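Local coordinates for uncharacterized protein BAD_0989 (Bifidobacterium adolescentis ATCC 15703, PDB 3CYM) that is uncharacterised but probably acts as a ribonuclease D-like 3'-5' exonuclease that binds nucleic acid, at residues 104-109 and 209-214; 7-12 and 146-151. All coordinates share one frame; numbering follows the deposited sequence.

Interaction 1. Residues 104-109 and 209-214; sequences DLPGFD and GPRKEH
Arg211 lays its side chain across the ring of Pro106, and following it outward shows how the loop 209-214 meets helix 101-111. Its CB stands 4.1 Å from Pro106 CG. CG is tucked between the backbone N and the carbonyl carbon (chi1 44°); a bend at chi2 brings CD to 3.7 Å from Pro106 CB, and a second at chi3 turns NE and the guanidinium toward Gly107. NE passes the same proline CB more loosely. At the end, NH2 lies 3.7 Å from the backbone N of Gly107, a contact without a hydrogen bond; the charge is answered instead through NH1, in a salt bridge with Glu110 on the next turn of the helix. The arginine thus packs its aliphatic part on the proline and pairs its cation with the same helix.

The carbonyl of Gly209 makes a CH···O contact with the proline, Gly209 O lying 3.3 Å from Pro106 CA. Asp109 swings its carboxylate beside Gly209, with OD1 3.4 Å from Gly209 CA; an alanine here, lacking the carboxylate, would probably leave a gap beside this glycine and the loop less closely packed on the helix.

No hydrogen bond crosses the contact, which is van der Waals packing of an extended loop on a helix. That helix belongs to the exonuclease domain of the RNase H-like superfamily, and the side chain of Pro106 is about 10 Å from a bound sodium ion of the metal site formed by Asp44, Glu46 and Asp172.

Interaction 2. Residues 7-12 and 146-151; sequences PKLLAE and TLAKEH
Pro7 opens the contact by setting its CB 3.6 Å from Thr146 OG1, while that hydroxyl is hydrogen-bonded to Glu140 of helix 135-143. Lys8 turns its side chain away and works through its backbone: Lys8 O accepts from Thr146 N at 2.9 Å, a nearly straight bond (171° at the hydrogen) whose donor sits well above the carbonyl plane.

Leu9 pairs with Thr146 in a parallel bridge. Its CG lies anti to the backbone N (chi1 178°), and the turn at chi2 then brings CD1 toward the second segment. There CD1 meets Thr146 CG2 at 3.9 Å and the methyl of Ala148, CB, at 4.0 Å; the Leu9 and Thr146 side chains cross at about a right angle.

Leu10 N then donates to Thr146 O at 2.9 Å, this time in the carbonyl plane, so both backbone polar groups of Thr146 are held by the residues flanking Leu9. Beyond it a water takes over the pairing, donating to Leu10 O and accepting from Ala148 N. Leu10 CD2 also reaches Leu147 CD2, a looser apolar contact at 4.3 Å.

Together, strands 8-9 and 145-146 form a small two-stranded parallel sheet at the surface. Leu10 leans on Leu171 and Glu174 of helix 163-174, whereas Leu147 packs on Leu135 and Thr139 of helix 135-143, seating the little sheet against both helices.

In the fold
From the N terminus, the chain enters interaction 2 almost at once, at 7-12, then runs through most of the exonuclease domain, including the six-stranded mixed sheet. On the way, helix 101-111 supplies the first half of interaction 1. At 146-151 the chain closes the loop of interaction 2, tying its N-terminal end to the segment following helix 135-143. Three helices later, the loop 209-214 returns to helix 101-111 and closes interaction 1 in the connection between helices 193-207 and 231-250. The two loops therefore cross rather than nest. The centres of interactions 1 and 2 are about 29 Å apart. The nearest atoms of interactions 1 and 2 are about 10 Å apart and do not touch.

Interaction 1. Residues 104-109 and 209-214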
loop_
_atom_site.group_PDB
_atom_site.type_symbol
_atom_site.label_atom_id
_atom_site.label_comp_id
_atom_site.label_asym_id
_atom_site.label_seq_id
_atom_site.Cartn_x
_atom_site.Cartn_y
_atom_site.Cartn_z
ATOM N N ASP A 104 -4.183 -0.336 -5.215
ATOM C CA ASP A 104 -4.261 -0.903 -6.568
ATOM C C ASP A 104 -4.160 0.085 -7.725
ATOM O O ASP A 104 -3.903 -0.322 -8.858
ATOM C CB ASP A 104 -5.530 -1.738 -6.751
ATOM C CG ASP A 104 -5.657 -2.840 -5.730
ATOM O OD1 ASP A 104 -4.631 -3.416 -5.306
ATOM O OD2 ASP A 104 -6.805 -3.132 -5.335
ATOM N N LEU A 105 -4.377 1.366 -7.458
ATOM C CA LEU A 105 -4.290 2.371 -8.519
ATOM C C LEU A 105 -2.902 2.536 -9.164
ATOM O O LEU A 105 -2.832 2.745 -10.378
ATOM C CB LEU A 105 -4.875 3.722 -8.079
ATOM C CG LEU A 105 -6.403 3.863 -7.949
ATOM C CD1 LEU A 105 -6.743 5.128 -7.189
ATOM C CD2 LEU A 105 -7.139 3.839 -9.281
ATOM N N PRO A 106 -1.795 2.452 -8.378
ATOM C CA PRO A 106 -0.500 2.545 -9.067
ATOM C C PRO A 106 -0.236 1.422 -10.070
ATOM O O PRO A 106 0.293 1.680 -11.158
ATOM C CB PRO A 106 0.512 2.485 -7.918
ATOM C CG PRO A 106 -0.239 2.928 -6.723
ATOM C CD PRO A 106 -1.605 2.355 -6.917
ATOM N N GLY A 107 -0.634 0.200 -9.710
ATOM C CA GLY A 107 -0.475 -0.972 -10.568
ATOM C C GLY A 107 -1.359 -0.939 -11.797
ATOM O O GLY A 107 -0.918 -1.325 -12.874
ATOM N N PHE A 108 -2.602 -0.483 -11.630
ATOM C CA PHE A 108 -3.534 -0.275 -12.746
ATOM C C PHE A 108 -3.009 0.769 -13.725
ATOM O O PHE A 108 -3.053 0.562 -14.934
ATOM C CB PHE A 108 -4.921 0.164 -12.256
ATOM C CG PHE A 108 -5.703 -0.911 -11.542
ATOM C CD1 PHE A 108 -6.678 -0.566 -10.625
ATOM C CD2 PHE A 108 -5.471 -2.263 -11.781
ATOM C CE1 PHE A 108 -7.406 -1.542 -9.962
ATOM C CE2 PHE A 108 -6.201 -3.242 -11.127
ATOM C CZ PHE A 108 -7.168 -2.878 -10.215
ATOM N N ASP A 109 -2.525 1.891 -13.188
ATOM C CA ASP A 109 -1.863 2.937 -13.974
ATOM C C ASP A 109 -0.664 2.386 -14.756
ATOM O O ASP A 109 -0.490 2.692 -15.937
ATOM C CB ASP A 109 -1.406 4.075 -13.062
ATOM C CG ASP A 109 -0.639 5.146 -13.804
ATOM O OD1 ASP A 109 0.591 5.260 -13.587
ATOM O OD2 ASP A 109 -1.265 5.860 -14.612
ATOM N N GLY A 209 -0.739 6.771 -10.632
ATOM C CA GLY A 209 0.629 7.231 -10.842
ATOM C C GLY A 209 1.537 6.347 -10.003
ATOM O O GLY A 209 1.036 5.512 -9.253
ATOM N N PRO A 210 2.869 6.526 -10.114
ATOM C CA PRO A 210 3.841 5.693 -9.392
ATOM C C PRO A 210 3.737 5.859 -7.874
ATOM O O PRO A 210 3.514 6.975 -7.393
ATOM C CB PRO A 210 5.195 6.215 -9.894
ATOM C CG PRO A 210 4.886 6.959 -11.165
ATOM C CD PRO A 210 3.536 7.550 -10.940
ATOM N N ARG A 211 3.885 4.756 -7.140
ATOM C CA ARG A 211 3.686 4.754 -5.681
ATOM C C ARG A 211 4.764 5.504 -4.897
ATOM O O ARG A 211 5.874 5.721 -5.387
ATOM C CB ARG A 211 3.500 3.333 -5.112
ATOM C CG ARG A 211 4.446 2.273 -5.644
ATOM C CD ARG A 211 3.683 1.236 -6.442
ATOM N NE ARG A 211 4.375 0.857 -7.672
ATOM C CZ ARG A 211 3.911 -0.020 -8.562
ATOM N NH1 ARG A 211 4.620 -0.293 -9.648
ATOM N NH2 ARG A 211 2.745 -0.628 -8.371
ATOM N N LYS A 212 4.408 5.891 -3.674
ATOM C CA LYS A 212 5.275 6.664 -2.793
ATOM C C LYS A 212 6.402 5.801 -2.231
ATOM O O LYS A 212 6.157 4.770 -1.596
ATOM C CB LYS A 212 4.470 7.274 -1.632
ATOM C CG LYS A 212 3.002 7.605 -1.934
ATOM C CD LYS A 212 2.843 8.831 -2.824
ATOM C CE LYS A 212 1.427 8.926 -3.356
ATOM N NZ LYS A 212 1.368 9.800 -4.554
ATOM N N GLU A 213 7.634 6.221 -2.486
ATOM C CA GLU A 213 8.794 5.606 -1.866
ATOM C C GLU A 213 9.365 6.598 -0.865
ATOM O O GLU A 213 9.462 7.791 -1.175
ATOM C CB GLU A 213 9.840 5.247 -2.923
ATOM C CG GLU A 213 10.964 4.346 -2.416
ATOM C CD GLU A 213 10.451 3.096 -1.710
ATOM O OE1 GLU A 213 10.854 2.862 -0.551
ATOM O OE2 GLU A 213 9.641 2.353 -2.308
ATOM N N HIS A 214 9.732 6.122 0.331
ATOM C CA HIS A 214 10.261 7.028 1.365
ATOM C C HIS A 214 11.571 7.703 0.966
ATOM O O HIS A 214 12.257 7.251 0.046
ATOM C CB HIS A 214 10.340 6.421 2.786
ATOM C CG HIS A 214 10.108 4.942 2.861
ATOM N ND1 HIS A 214 11.022 4.017 2.407
ATOM C CD2 HIS A 214 9.091 4.230 3.401
ATOM C CE1 HIS A 214 10.564 2.798 2.636
ATOM N NE2 HIS A 214 9.392 2.900 3.237
#

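Interaction 2. Residues 7-12 and 146-151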
loop_
_atom_site.group_PDB
_atom_site.type_symbol
_atom_site.label_atom_id
_atom_site.label_comp_id
_atom_site.label_asym_id
_atom_site.label_seq_id
_atom_site.Cartn_x
_atom_site.Cartn_y
_atom_site.Cartn_z
ATOM N N PRO A 7 -25.162 -12.909 10.038
ATOM C CA PRO A 7 -24.393 -12.977 8.790
ATOM C C PRO A 7 -24.309 -14.380 8.192
ATOM O O PRO A 7 -24.302 -15.366 8.928
ATOM C CB PRO A 7 -23.000 -12.504 9.211
ATOM C CG PRO A 7 -22.927 -12.783 10.666
ATOM C CD PRO A 7 -24.304 -12.507 11.167
ATOM N N LYS A 8 -24.257 -14.457 6.866
ATOM C CA LYS A 8 -24.184 -15.735 6.167
ATOM C C LYS A 8 -22.858 -15.820 5.424
ATOM O O LYS A 8 -22.471 -14.870 4.742
ATOM C CB LYS A 8 -25.359 -15.873 5.190
ATOM C CG LYS A 8 -26.747 -15.756 5.841
ATOM C CD LYS A 8 -27.751 -14.983 4.966
ATOM C CE LYS A 8 -27.615 -13.460 5.143
ATOM N NZ LYS A 8 -28.535 -12.673 4.269
ATOM N N LEU A 9 -22.151 -16.939 5.574
ATOM C CA LEU A 9 -20.906 -17.156 4.843
ATOM C C LEU A 9 -21.157 -17.344 3.348
ATOM O O LEU A 9 -21.913 -18.231 2.937
ATOM C CB LEU A 9 -20.116 -18.355 5.388
ATOM C CG LEU A 9 -18.808 -18.668 4.634
ATOM C CD1 LEU A 9 -17.680 -17.698 5.006
ATOM C CD2 LEU A 9 -18.362 -20.110 4.837
ATOM N N LEU A 10 -20.523 -16.488 2.546
ATOM C CA LEU A 10 -20.521 -16.639 1.104
ATOM C C LEU A 10 -19.234 -17.368 0.737
ATOM O O LEU A 10 -18.147 -16.780 0.764
ATOM C CB LEU A 10 -20.606 -15.272 0.428
ATOM C CG LEU A 10 -20.835 -15.204 -1.081
ATOM C CD1 LEU A 10 -22.165 -15.794 -1.472
ATOM C CD2 LEU A 10 -20.757 -13.767 -1.573
ATOM N N ALA A 11 -19.370 -18.661 0.434
ATOM C CA ALA A 11 -18.237 -19.552 0.136
ATOM C C ALA A 11 -17.704 -19.430 -1.291
ATOM O O ALA A 11 -16.513 -19.622 -1.526
ATOM C CB ALA A 11 -18.623 -21.004 0.424
ATOM N N GLU A 12 -18.596 -19.151 -2.241
ATOM C CA GLU A 12 -18.239 -18.965 -3.651
ATOM C C GLU A 12 -19.094 -17.843 -4.252
ATOM O O GLU A 12 -20.133 -17.508 -3.683
ATOM C CB GLU A 12 -18.491 -20.252 -4.441
ATOM C CG GLU A 12 -17.682 -21.467 -4.008
ATOM C CD GLU A 12 -17.568 -22.514 -5.096
ATOM O OE1 GLU A 12 -18.274 -22.389 -6.126
ATOM O OE2 GLU A 12 -16.756 -23.452 -4.926
ATOM N N THR A 146 -20.455 -12.854 4.964
ATOM C CA THR A 146 -19.110 -13.121 5.468
ATOM C C THR A 146 -18.218 -13.667 4.348
ATOM O O THR A 146 -18.596 -14.602 3.644
ATOM C CB THR A 146 -19.156 -14.132 6.660
ATOM O OG1 THR A 146 -19.945 -13.587 7.728
ATOM C CG2 THR A 146 -17.755 -14.459 7.192
ATOM N N LEU A 147 -17.049 -13.057 4.176
ATOM C CA LEU A 147 -16.012 -13.593 3.303
ATOM C C LEU A 147 -14.893 -14.146 4.186
ATOM O O LEU A 147 -14.350 -13.420 5.024
ATOM C CB LEU A 147 -15.467 -12.502 2.368
ATOM C CG LEU A 147 -16.442 -11.680 1.511
ATOM C CD1 LEU A 147 -15.733 -10.494 0.867
ATOM C CD2 LEU A 147 -17.133 -12.533 0.441
ATOM N N ALA A 148 -14.574 -15.431 4.024
ATOM C CA ALA A 148 -13.454 -16.044 4.749
ATOM C C ALA A 148 -12.168 -15.764 3.987
ATOM O O ALA A 148 -11.839 -16.472 3.040
ATOM C CB ALA A 148 -13.670 -17.541 4.905
ATOM N N LYS A 149 -11.448 -14.724 4.395
ATOM C CA LYS A 149 -10.311 -14.217 3.618
ATOM C C LYS A 149 -9.055 -15.078 3.812
ATOM O O LYS A 149 -8.136 -14.716 4.554
ATOM C CB LYS A 149 -10.067 -12.743 3.951
ATOM C CG LYS A 149 -11.255 -11.831 3.606
ATOM C CD LYS A 149 -11.150 -11.263 2.197
ATOM C CE LYS A 149 -10.300 -9.993 2.181
ATOM N NZ LYS A 149 -9.597 -9.788 0.884
ATOM N N GLU A 150 -9.028 -16.210 3.107
ATOM C CA GLU A 150 -8.099 -17.313 3.389
ATOM C C GLU A 150 -6.762 -17.294 2.633
ATOM O O GLU A 150 -5.778 -17.859 3.116
ATOM C CB GLU A 150 -8.796 -18.667 3.179
ATOM C CG GLU A 150 -9.876 -18.991 4.218
ATOM C CD GLU A 150 -10.491 -20.379 4.049
ATOM O OE1 GLU A 150 -10.870 -20.986 5.075
ATOM O OE2 GLU A 150 -10.601 -20.863 2.903
ATOM N N HIS A 151 -6.726 -16.657 1.464
ATOM C CA HIS A 151 -5.544 -16.707 0.594
ATOM C C HIS A 151 -4.922 -15.332 0.342
ATOM O O HIS A 151 -4.397 -15.059 -0.745
ATOM C CB HIS A 151 -5.881 -17.435 -0.717
ATOM C CG HIS A 151 -6.457 -18.800 -0.502
ATOM N ND1 HIS A 151 -5.680 -19.896 -0.189
ATOM C CD2 HIS A 151 -7.738 -19.241 -0.515
ATOM C CE1 HIS A 151 -6.455 -20.956 -0.036
ATOM N NE2 HIS A 151 -7.709 -20.585 -0.228
HETATM O O HOH W 1 -15.450 -16.567 1.584
#